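PDB 5NGO: inactive poly [ADP-ribose] polymerase RCD1 from Arabidopsis thaliana, which carries an apparently inactive poly(ADP-ribose) polymerase domain and is bound by the downy mildew effector HaRxL106, which thereby suppresses plant immunity. Local coordinates for residues A[15-23]-A[103-111]; A[118-129]-A[173-184]. One frame throughout, in Å; residues are numbered along the deposited sequence.

Contact 1 (A[15-23]-A[103-111]); sequences MFAVGTASL and ADCPYFSAR
Tyr107 lays its CB and the near end of its ring against the turn that follows helix 9-19, between Gly19 and Ser22, with Leu23 beside it. Its backbone N donates to Gly19 O at 3.1 Å, the one hydrogen bond between the segments; the N-H comes from above the carbonyl plane and is bent, 142° at the hydrogen. The same Gly19 O also sits at the edge of the Tyr107 ring, in its plane, with CD2 3.4 Å away. With chi1 at 68°, CG stands between the backbone N and the carbonyl carbon, and this puts the CD2 edge of the ring beside Gly19 O; Ser22 OG lies 3.4 Å from Tyr107 CB.

Leu23 crosses Tyr107 at about a right angle. Its CD1 branch reaches past to Ala110 CB, 3.7 Å off, so this one leucine touches both Tyr107 and Ala110.

Pro106 packs on Gly19 and Thr20. Its CD rests 3.7 Å from Gly19 CA, an approach possible because Gly19 has no side chain there, while Thr20 CG2 meets the proline ring crosswise. Thr20 is held by OG1 donating to Phe16 O at 2.6 Å, and its methyl also covers the rim of one face of the Phe16 ring. Beyond, Phe16 and Pro106 both reach Trp66 and Met123 of the sheet.

The arrangement is a helix C-terminus packed on a connecting loop: the end of helix 9-19 is seated against the segment after strand 98-102, over one face of the PARP-type β-sheet, on strands 62-68 and 121-129.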
loop_
_atom_site.group_PDB
_atom_site.type_symbol
_atom_site.label_atom_id
_atom_site.label_comp_id
_atom_site.label_asym_id
_atom_site.label_seq_id
_atom_site.Cartn_x
_atom_site.Cartn_y
_atom_site.Cartn_z
ATOM N N MET A 15 -6.005 -13.337 -3.009
ATOM C CA MET A 15 -6.366 -11.909 -3.097
ATOM C C MET A 15 -5.904 -11.270 -4.408
ATOM O O MET A 15 -6.658 -10.534 -5.041
ATOM C CB MET A 15 -5.768 -11.109 -1.932
ATOM C CG MET A 15 -6.757 -10.748 -0.826
ATOM S SD MET A 15 -6.042 -9.524 0.299
ATOM C CE MET A 15 -4.991 -10.556 1.303
ATOM N N PHE A 16 -4.660 -11.531 -4.789
ATOM C CA PHE A 16 -4.088 -10.966 -6.010
ATOM C C PHE A 16 -4.720 -11.560 -7.276
ATOM O O PHE A 16 -4.953 -10.837 -8.251
ATOM C CB PHE A 16 -2.572 -11.172 -6.038
ATOM C CG PHE A 16 -1.889 -10.438 -7.153
ATOM C CD1 PHE A 16 -1.505 -9.118 -6.989
ATOM C CD2 PHE A 16 -1.633 -11.064 -8.370
ATOM C CE1 PHE A 16 -0.877 -8.429 -8.017
ATOM C CE2 PHE A 16 -1.015 -10.365 -9.400
ATOM C CZ PHE A 16 -0.638 -9.049 -9.221
ATOM N N ALA A 17 -4.987 -12.867 -7.258
ATOM C CA ALA A 17 -5.584 -13.557 -8.416
ATOM C C ALA A 17 -7.019 -13.096 -8.690
ATOM O O ALA A 17 -7.344 -12.751 -9.828
ATOM C CB ALA A 17 -5.539 -15.072 -8.230
ATOM N N VAL A 18 -7.861 -13.062 -7.644
ATOM C CA VAL A 18 -9.248 -12.622 -7.806
ATOM C C VAL A 18 -9.257 -11.131 -8.176
ATOM O O VAL A 18 -10.010 -10.717 -9.055
ATOM C CB VAL A 18 -10.122 -12.872 -6.550
ATOM C CG1 VAL A 18 -10.159 -14.350 -6.184
ATOM C CG2 VAL A 18 -9.686 -11.995 -5.395
ATOM N N GLY A 19 -8.391 -10.348 -7.538
ATOM C CA GLY A 19 -8.313 -8.913 -7.768
ATOM C C GLY A 19 -7.735 -8.451 -9.079
ATOM O O GLY A 19 -7.877 -7.283 -9.394
ATOM N N THR A 20 -7.068 -9.328 -9.837
ATOM C CA THR A 20 -6.538 -8.988 -11.168
ATOM C C THR A 20 -7.217 -9.772 -12.291
ATOM O O THR A 20 -6.752 -9.731 -13.444
ATOM C CB THR A 20 -5.002 -9.237 -11.246
ATOM O OG1 THR A 20 -4.707 -10.595 -10.874
ATOM C CG2 THR A 20 -4.255 -8.274 -10.338
ATOM N N ALA A 21 -8.315 -10.462 -11.988
ATOM C CA ALA A 21 -9.007 -11.331 -12.977
ATOM C C ALA A 21 -9.425 -10.604 -14.259
ATOM O O ALA A 21 -9.326 -11.158 -15.347
ATOM C CB ALA A 21 -10.222 -11.993 -12.339
ATOM N N SER A 22 -9.881 -9.359 -14.123
ATOM C CA SER A 22 -10.264 -8.521 -15.271
ATOM C C SER A 22 -9.162 -8.289 -16.318
ATOM O O SER A 22 -9.476 -7.941 -17.449
ATOM C CB SER A 22 -10.822 -7.160 -14.799
ATOM O OG SER A 22 -9.972 -6.498 -13.849
ATOM N N LEU A 23 -7.894 -8.465 -15.946
ATOM C CA LEU A 23 -6.771 -8.285 -16.875
ATOM C C LEU A 23 -6.439 -9.543 -17.687
ATOM O O LEU A 23 -5.593 -9.479 -18.583
ATOM C CB LEU A 23 -5.519 -7.831 -16.119
ATOM C CG LEU A 23 -5.674 -6.601 -15.209
ATOM C CD1 LEU A 23 -4.390 -6.379 -14.424
ATOM C CD2 LEU A 23 -6.069 -5.355 -15.991
ATOM N N ALA A 103 -7.520 -3.355 -1.265
ATOM C CA ALA A 103 -7.272 -4.788 -1.282
ATOM C C ALA A 103 -7.909 -5.582 -2.446
ATOM O O ALA A 103 -7.304 -6.524 -2.969
ATOM C CB ALA A 103 -7.710 -5.404 0.040
ATOM N N ASP A 104 -9.119 -5.200 -2.847
ATOM C CA ASP A 104 -9.829 -5.945 -3.894
ATOM C C ASP A 104 -9.641 -5.353 -5.304
ATOM O O ASP A 104 -10.233 -5.849 -6.248
ATOM C CB ASP A 104 -11.312 -6.113 -3.534
ATOM C CG ASP A 104 -12.050 -4.782 -3.359
ATOM O OD1 ASP A 104 -11.399 -3.708 -3.274
ATOM O OD2 ASP A 104 -13.295 -4.805 -3.321
ATOM N N CYS A 105 -8.762 -4.350 -5.438
ATOM C CA CYS A 105 -8.577 -3.593 -6.680
ATOM C C CYS A 105 -7.181 -3.603 -7.295
ATOM O O CYS A 105 -6.846 -2.671 -8.018
ATOM C CB CYS A 105 -8.911 -2.120 -6.414
ATOM S SG CYS A 105 -10.631 -1.875 -6.047
ATOM N N PRO A 106 -6.366 -4.645 -7.061
ATOM C CA PRO A 106 -5.026 -4.547 -7.663
ATOM C C PRO A 106 -4.985 -4.424 -9.207
ATOM O O PRO A 106 -3.985 -3.926 -9.725
ATOM C CB PRO A 106 -4.326 -5.820 -7.182
ATOM C CG PRO A 106 -5.425 -6.766 -6.843
ATOM C CD PRO A 106 -6.586 -5.943 -6.410
ATOM N N TYR A 107 -6.054 -4.819 -9.923
ATOM C CA TYR A 107 -6.152 -4.570 -11.382
ATOM C C TYR A 107 -5.893 -3.118 -11.771
ATOM O O TYR A 107 -5.410 -2.841 -12.875
ATOM C CB TYR A 107 -7.515 -4.996 -11.983
ATOM C CG TYR A 107 -8.719 -4.170 -11.546
ATOM C CD1 TYR A 107 -9.068 -2.986 -12.220
ATOM C CD2 TYR A 107 -9.515 -4.570 -10.485
ATOM C CE1 TYR A 107 -10.157 -2.227 -11.825
ATOM C CE2 TYR A 107 -10.623 -3.812 -10.079
ATOM C CZ TYR A 107 -10.937 -2.645 -10.757
ATOM O OH TYR A 107 -12.012 -1.879 -10.373
ATOM N N PHE A 108 -6.248 -2.207 -10.861
ATOM C CA PHE A 108 -6.147 -0.766 -11.063
ATOM C C PHE A 108 -4.706 -0.279 -11.259
ATOM O O PHE A 108 -4.470 0.639 -12.026
ATOM C CB PHE A 108 -6.774 -0.057 -9.848
ATOM C CG PHE A 108 -7.421 1.247 -10.142
ATOM C CD1 PHE A 108 -8.745 1.308 -10.537
ATOM C CD2 PHE A 108 -6.712 2.431 -9.954
ATOM C CE1 PHE A 108 -9.366 2.550 -10.758
ATOM C CE2 PHE A 108 -7.317 3.677 -10.171
ATOM C CZ PHE A 108 -8.642 3.732 -10.574
ATOM N N SER A 109 -3.753 -0.869 -10.540
ATOM C CA SER A 109 -2.363 -0.402 -10.575
ATOM C C SER A 109 -1.326 -1.459 -11.011
ATOM O O SER A 109 -0.121 -1.175 -11.023
ATOM C CB SER A 109 -2.001 0.192 -9.214
ATOM O OG SER A 109 -2.125 -0.751 -8.171
ATOM N N ALA A 110 -1.785 -2.646 -11.413
ATOM C CA ALA A 110 -0.898 -3.717 -11.874
ATOM C C ALA A 110 0.027 -3.296 -13.019
ATOM O O ALA A 110 1.219 -3.601 -12.998
ATOM C CB ALA A 110 -1.699 -4.942 -12.272
ATOM N N ARG A 111 -0.528 -2.579 -14.004
ATOM C CA ARG A 111 0.249 -2.090 -15.141
ATOM C C ARG A 111 1.276 -1.007 -14.791
ATOM O O ARG A 111 2.191 -0.752 -15.562
ATOM C CB ARG A 111 -0.691 -1.592 -16.259
ATOM C CG ARG A 111 -1.259 -2.772 -17.066
ATOM C CD ARG A 111 -1.420 -2.491 -18.586
ATOM N NE ARG A 111 -0.793 -3.567 -19.396
ATOM C CZ ARG A 111 -1.309 -4.772 -19.612
ATOM N NH1 ARG A 111 -2.506 -5.115 -19.142
ATOM N NH2 ARG A 111 -0.640 -5.640 -20.348
#

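Contact 2 (A[118-129]-A[173-184]); sequences NGVRYMVLCRVI and HIFPEFVVRFKL
Arg127 reaches diagonally across two antiparallel strands to Glu177, two residues beyond its own partner Phe175, and forms a side-on salt bridge: NE meets OE1 at 3.0 Å in an almost straight bond (178°), and NH2 meets OE2 at 2.9 Å. Both oxygens lie close to the guanidinium plane, yet the arginine approaches from above the carboxylate plane. Glu177 belongs to a classic beta bulge, in which it and Phe178 both face Leu125, and Leu125 O accepts from both backbone N-H groups. Its extended chain, CG anti to the backbone N (chi1 -165°), carries the carboxylate to the arginine.

Around the bulge the packing is close. Val124 CG1 lies 3.7 Å from Pro176 CB, the two side chains pointing the same way, and Cys126 SG touches Ile174 CG2. On the other face Leu125 and Phe178 run side by side, next to Met15 and Val12 of helix 9-19. Further along, Arg121 CB sits over the face of the Phe182 ring, a CH-pi contact 3.7 Å from the centroid.

Toward Asn118 and Lys183 the pairing gives way to a looser, more solvent-accessible end. Water 1 joins Gly119 O, Arg121 NE and Leu184 N, while Leu184 CD1 lies over one face of the Arg121 guanidinium. Lys183 NZ makes a weak 3.4 Å bond to Asn118 O, and Arg181 passes its CG by the Tyr122 ring, whose OH is bonded to Asp116.

The chemistry thus changes along the ladder: the buried Glu177 carboxylate has a charged partner that probably favours its ionised form, whereas just beyond the last backbone pair, Arg121 with Phe182, a water bridges the two segments.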
loop_
_atom_site.group_PDB
_atom_site.type_symbol
_atom_site.label_atom_id
_atom_site.label_comp_id
_atom_site.label_asym_id
_atom_site.label_seq_id
_atom_site.Cartn_x
_atom_site.Cartn_y
_atom_site.Cartn_z
ATOM N N ASN A 118 13.602 -9.484 -16.923
ATOM C CA ASN A 118 12.981 -10.771 -17.277
ATOM C C ASN A 118 11.465 -10.729 -17.545
ATOM O O ASN A 118 10.833 -11.793 -17.706
ATOM C CB ASN A 118 13.274 -11.791 -16.165
ATOM C CG ASN A 118 14.771 -12.009 -15.952
ATOM O OD1 ASN A 118 15.496 -12.388 -16.865
ATOM N ND2 ASN A 118 15.242 -11.771 -14.750
ATOM N N GLY A 119 10.869 -9.538 -17.583
ATOM C CA GLY A 119 9.415 -9.419 -17.752
ATOM C C GLY A 119 8.600 -9.543 -16.462
ATOM O O GLY A 119 7.383 -9.598 -16.527
ATOM N N VAL A 120 9.265 -9.536 -15.317
ATOM C CA VAL A 120 8.593 -9.770 -14.042
ATOM C C VAL A 120 8.260 -8.418 -13.409
ATOM O O VAL A 120 9.039 -7.472 -13.483
ATOM C CB VAL A 120 9.465 -10.656 -13.099
ATOM C CG1 VAL A 120 8.851 -10.835 -11.730
ATOM C CG2 VAL A 120 9.770 -11.998 -13.722
ATOM N N ARG A 121 7.094 -8.372 -12.778
ATOM C CA ARG A 121 6.577 -7.196 -12.090
ATOM C C ARG A 121 6.407 -7.497 -10.608
ATOM O O ARG A 121 6.328 -8.663 -10.217
ATOM C CB ARG A 121 5.228 -6.811 -12.686
ATOM C CG ARG A 121 5.290 -6.377 -14.132
ATOM C CD ARG A 121 3.879 -6.253 -14.685
ATOM N NE ARG A 121 3.872 -5.972 -16.120
ATOM C CZ ARG A 121 3.735 -4.771 -16.682
ATOM N NH1 ARG A 121 3.581 -3.657 -15.953
ATOM N NH2 ARG A 121 3.748 -4.687 -18.005
ATOM N N TYR A 122 6.357 -6.443 -9.802
ATOM C CA TYR A 122 6.390 -6.557 -8.347
ATOM C C TYR A 122 5.389 -5.623 -7.711
ATOM O O TYR A 122 5.422 -4.417 -7.940
ATOM C CB TYR A 122 7.773 -6.212 -7.803
ATOM C CG TYR A 122 8.898 -7.032 -8.370
ATOM C CD1 TYR A 122 9.509 -6.684 -9.557
ATOM C CD2 TYR A 122 9.349 -8.182 -7.709
ATOM C CE1 TYR A 122 10.548 -7.443 -10.084
ATOM C CE2 TYR A 122 10.402 -8.950 -8.203
ATOM C CZ TYR A 122 10.996 -8.580 -9.409
ATOM O OH TYR A 122 12.038 -9.306 -9.941
ATOM N N MET A 123 4.514 -6.183 -6.886
ATOM C CA MET A 123 3.513 -5.430 -6.141
ATOM C C MET A 123 3.638 -5.812 -4.655
ATOM O O MET A 123 3.718 -7.010 -4.331
ATOM C CB MET A 123 2.134 -5.830 -6.657
ATOM C CG MET A 123 0.972 -5.051 -6.035
ATOM S SD MET A 123 0.409 -3.668 -6.983
ATOM C CE MET A 123 -0.888 -4.472 -7.900
ATOM N N VAL A 124 3.633 -4.805 -3.779
ATOM C CA VAL A 124 3.791 -5.049 -2.346
ATOM C C VAL A 124 2.423 -4.969 -1.662
ATOM O O VAL A 124 1.680 -4.013 -1.891
ATOM C CB VAL A 124 4.760 -4.022 -1.716
ATOM C CG1 VAL A 124 4.886 -4.212 -0.221
ATOM C CG2 VAL A 124 6.130 -4.129 -2.345
ATOM N N LEU A 125 2.084 -5.965 -0.851
ATOM C CA LEU A 125 0.902 -5.897 0.006
ATOM C C LEU A 125 1.316 -5.264 1.342
ATOM O O LEU A 125 2.215 -5.769 2.016
ATOM C CB LEU A 125 0.261 -7.257 0.265
ATOM C CG LEU A 125 -1.070 -7.229 1.025
ATOM C CD1 LEU A 125 -2.120 -6.567 0.183
ATOM C CD2 LEU A 125 -1.575 -8.612 1.358
ATOM N N CYS A 126 0.635 -4.178 1.702
ATOM C CA CYS A 126 0.911 -3.434 2.934
ATOM C C CYS A 126 -0.259 -3.458 3.910
ATOM O O CYS A 126 -1.416 -3.575 3.501
ATOM C CB CYS A 126 1.159 -1.977 2.608
ATOM S SG CYS A 126 2.552 -1.658 1.539
ATOM N N ARG A 127 0.072 -3.358 5.189
ATOM C CA ARG A 127 -0.899 -2.979 6.214
ATOM C C ARG A 127 -0.856 -1.466 6.276
ATOM O O ARG A 127 0.222 -0.888 6.311
ATOM C CB ARG A 127 -0.509 -3.523 7.579
ATOM C CG ARG A 127 -0.181 -4.993 7.620
ATOM C CD ARG A 127 -0.252 -5.529 9.029
ATOM N NE ARG A 127 0.340 -6.852 9.141
ATOM C CZ ARG A 127 0.539 -7.502 10.290
ATOM N NH1 ARG A 127 0.186 -6.963 11.454
ATOM N NH2 ARG A 127 1.053 -8.732 10.263
ATOM N N VAL A 128 -2.023 -0.834 6.249
ATOM C CA VAL A 128 -2.136 0.614 6.315
ATOM C C VAL A 128 -3.081 0.974 7.445
ATOM O O VAL A 128 -4.194 0.440 7.534
ATOM C CB VAL A 128 -2.684 1.219 5.010
ATOM C CG1 VAL A 128 -2.656 2.735 5.072
ATOM C CG2 VAL A 128 -1.905 0.702 3.809
ATOM N N ILE A 129 -2.629 1.895 8.292
ATOM C CA ILE A 129 -3.466 2.489 9.334
ATOM C C ILE A 129 -4.200 3.660 8.701
ATOM O O ILE A 129 -3.641 4.742 8.517
ATOM C CB ILE A 129 -2.626 2.979 10.516
ATOM C CG1 ILE A 129 -1.889 1.799 11.167
ATOM C CG2 ILE A 129 -3.501 3.684 11.547
ATOM C CD1 ILE A 129 -0.740 2.227 12.074
ATOM N N HIS A 173 2.472 4.707 9.382
ATOM C CA HIS A 173 1.129 4.210 9.055
ATOM C C HIS A 173 1.127 3.152 7.925
ATOM O O HIS A 173 0.047 2.722 7.514
ATOM C CB HIS A 173 0.249 5.409 8.673
ATOM C CG HIS A 173 -0.151 6.269 9.836
ATOM N ND1 HIS A 173 -1.292 5.989 10.527
ATOM C CD2 HIS A 173 0.338 7.418 10.371
ATOM C CE1 HIS A 173 -1.471 6.887 11.484
ATOM N NE2 HIS A 173 -0.499 7.773 11.395
ATOM N N ILE A 174 2.303 2.733 7.435
ATOM C CA ILE A 174 2.391 1.705 6.387
ATOM C C ILE A 174 3.423 0.646 6.763
ATOM O O ILE A 174 4.566 0.980 7.025
ATOM C CB ILE A 174 2.786 2.306 5.011
ATOM C CG1 ILE A 174 1.795 3.386 4.599
ATOM C CG2 ILE A 174 2.845 1.195 3.937
ATOM C CD1 ILE A 174 2.202 4.175 3.378
ATOM N N PHE A 175 3.017 -0.614 6.800
ATOM C CA PHE A 175 3.967 -1.705 6.948
ATOM C C PHE A 175 3.939 -2.587 5.683
ATOM O O PHE A 175 2.972 -3.310 5.470
ATOM C CB PHE A 175 3.673 -2.552 8.184
ATOM C CG PHE A 175 4.570 -3.739 8.314
ATOM C CD1 PHE A 175 5.928 -3.588 8.523
ATOM C CD2 PHE A 175 4.059 -5.020 8.185
ATOM C CE1 PHE A 175 6.765 -4.689 8.632
ATOM C CE2 PHE A 175 4.892 -6.140 8.290
ATOM C CZ PHE A 175 6.237 -5.973 8.505
ATOM N N PRO A 176 4.998 -2.526 4.849
ATOM C CA PRO A 176 5.141 -3.448 3.722
ATOM C C PRO A 176 5.388 -4.844 4.179
ATOM O O PRO A 176 6.333 -5.062 4.880
ATOM C CB PRO A 176 6.357 -2.904 2.949
ATOM C CG PRO A 176 6.802 -1.691 3.652
ATOM C CD PRO A 176 6.170 -1.650 4.992
ATOM N N GLU A 177 4.536 -5.779 3.808
ATOM C CA GLU A 177 4.603 -7.113 4.378
ATOM C C GLU A 177 4.906 -8.211 3.392
ATOM O O GLU A 177 5.672 -9.111 3.695
ATOM C CB GLU A 177 3.290 -7.429 5.107
ATOM C CG GLU A 177 3.406 -8.638 6.024
ATOM C CD GLU A 177 2.263 -8.860 6.906
ATOM O OE1 GLU A 177 1.193 -8.265 6.678
ATOM O OE2 GLU A 177 2.405 -9.670 7.846
ATOM N N PHE A 178 4.284 -8.165 2.219
ATOM C CA PHE A 178 4.378 -9.234 1.225
ATOM C C PHE A 178 4.757 -8.668 -0.143
ATOM O O PHE A 178 4.346 -7.571 -0.472
ATOM C CB PHE A 178 3.072 -9.959 1.082
ATOM C CG PHE A 178 2.605 -10.700 2.312
ATOM C CD1 PHE A 178 1.828 -10.076 3.252
ATOM C CD2 PHE A 178 2.814 -12.063 2.420
ATOM C CE1 PHE A 178 1.362 -10.791 4.381
ATOM C CE2 PHE A 178 2.362 -12.780 3.501
ATOM C CZ PHE A 178 1.609 -12.166 4.496
ATOM N N VAL A 179 5.561 -9.414 -0.894
ATOM C CA VAL A 179 5.875 -9.098 -2.277
ATOM C C VAL A 179 5.276 -10.166 -3.182
ATOM O O VAL A 179 5.522 -11.364 -2.985
ATOM C CB VAL A 179 7.394 -9.044 -2.542
ATOM C CG1 VAL A 179 7.667 -8.688 -3.990
ATOM C CG2 VAL A 179 8.050 -8.013 -1.626
ATOM N N VAL A 180 4.504 -9.731 -4.181
ATOM C CA VAL A 180 3.922 -10.619 -5.173
ATOM C C VAL A 180 4.649 -10.372 -6.484
ATOM O O VAL A 180 4.642 -9.241 -6.985
ATOM C CB VAL A 180 2.406 -10.346 -5.349
ATOM C CG1 VAL A 180 1.837 -11.207 -6.482
ATOM C CG2 VAL A 180 1.661 -10.637 -4.057
ATOM N N ARG A 181 5.282 -11.423 -7.015
ATOM C CA ARG A 181 5.933 -11.383 -8.320
ATOM C C ARG A 181 4.982 -11.934 -9.364
ATOM O O ARG A 181 4.443 -13.024 -9.190
ATOM C CB ARG A 181 7.204 -12.228 -8.315
ATOM C CG ARG A 181 8.274 -11.690 -7.399
ATOM C CD ARG A 181 9.532 -12.540 -7.413
ATOM N NE ARG A 181 10.414 -12.091 -6.339
ATOM C CZ ARG A 181 11.662 -12.483 -6.153
ATOM N NH1 ARG A 181 12.262 -13.303 -7.008
ATOM N NH2 ARG A 181 12.340 -11.998 -5.117
ATOM N N PHE A 182 4.807 -11.196 -10.461
ATOM C CA PHE A 182 3.846 -11.575 -11.493
ATOM C C PHE A 182 4.222 -11.099 -12.909
ATOM O O PHE A 182 5.201 -10.372 -13.095
ATOM C CB PHE A 182 2.452 -11.072 -11.101
ATOM C CG PHE A 182 2.302 -9.575 -11.154
ATOM C CD1 PHE A 182 2.779 -8.774 -10.127
ATOM C CD2 PHE A 182 1.664 -8.964 -12.226
ATOM C CE1 PHE A 182 2.643 -7.404 -10.163
ATOM C CE2 PHE A 182 1.514 -7.583 -12.269
ATOM C CZ PHE A 182 2.008 -6.801 -11.230
ATOM N N LYS A 183 3.436 -11.545 -13.891
ATOM C CA LYS A 183 3.531 -11.055 -15.276
ATOM C C LYS A 183 2.165 -10.668 -15.845
ATOM O O LYS A 183 1.151 -11.136 -15.367
ATOM C CB LYS A 183 4.143 -12.098 -16.193
ATOM C CG LYS A 183 5.519 -12.569 -15.789
ATOM C CD LYS A 183 6.138 -13.485 -16.833
ATOM C CE LYS A 183 7.622 -13.162 -16.992
ATOM N NZ LYS A 183 8.368 -14.170 -17.777
ATOM N N LEU A 184 2.200 -9.816 -16.870
ATOM C CA LEU A 184 1.028 -9.474 -17.708
ATOM C C LEU A 184 1.358 -9.644 -19.194
ATOM O O LEU A 184 2.524 -9.686 -19.565
ATOM C CB LEU A 184 0.595 -8.037 -17.480
ATOM C CG LEU A 184 0.285 -7.578 -16.064
ATOM C CD1 LEU A 184 0.057 -6.059 -16.070
ATOM C CD2 LEU A 184 -0.925 -8.299 -15.455
HETATM O O HOH W 1 4.841 -8.690 -17.002
#

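From the N terminus, helix 9-19 and the turn after it enter contact 1 first, and the chain then runs through strand 28-33, helix 37-57 and strands 62-68 to 98-102 before 103-111 closes that loop. Contact 2 opens shortly afterwards at 118-129 and closes at 173-184 near the C terminus, spanning 43 residues with no helix. The loops therefore follow in series and neither nest nor cross. In space they touch: the Phe16 and Phe182 rings meet, and Arg111 borders both Arg121 and Leu184. Together they join the N-terminal helix and the loop after strand 98-102 to two neighbouring long strands, 121-129 and 174-182.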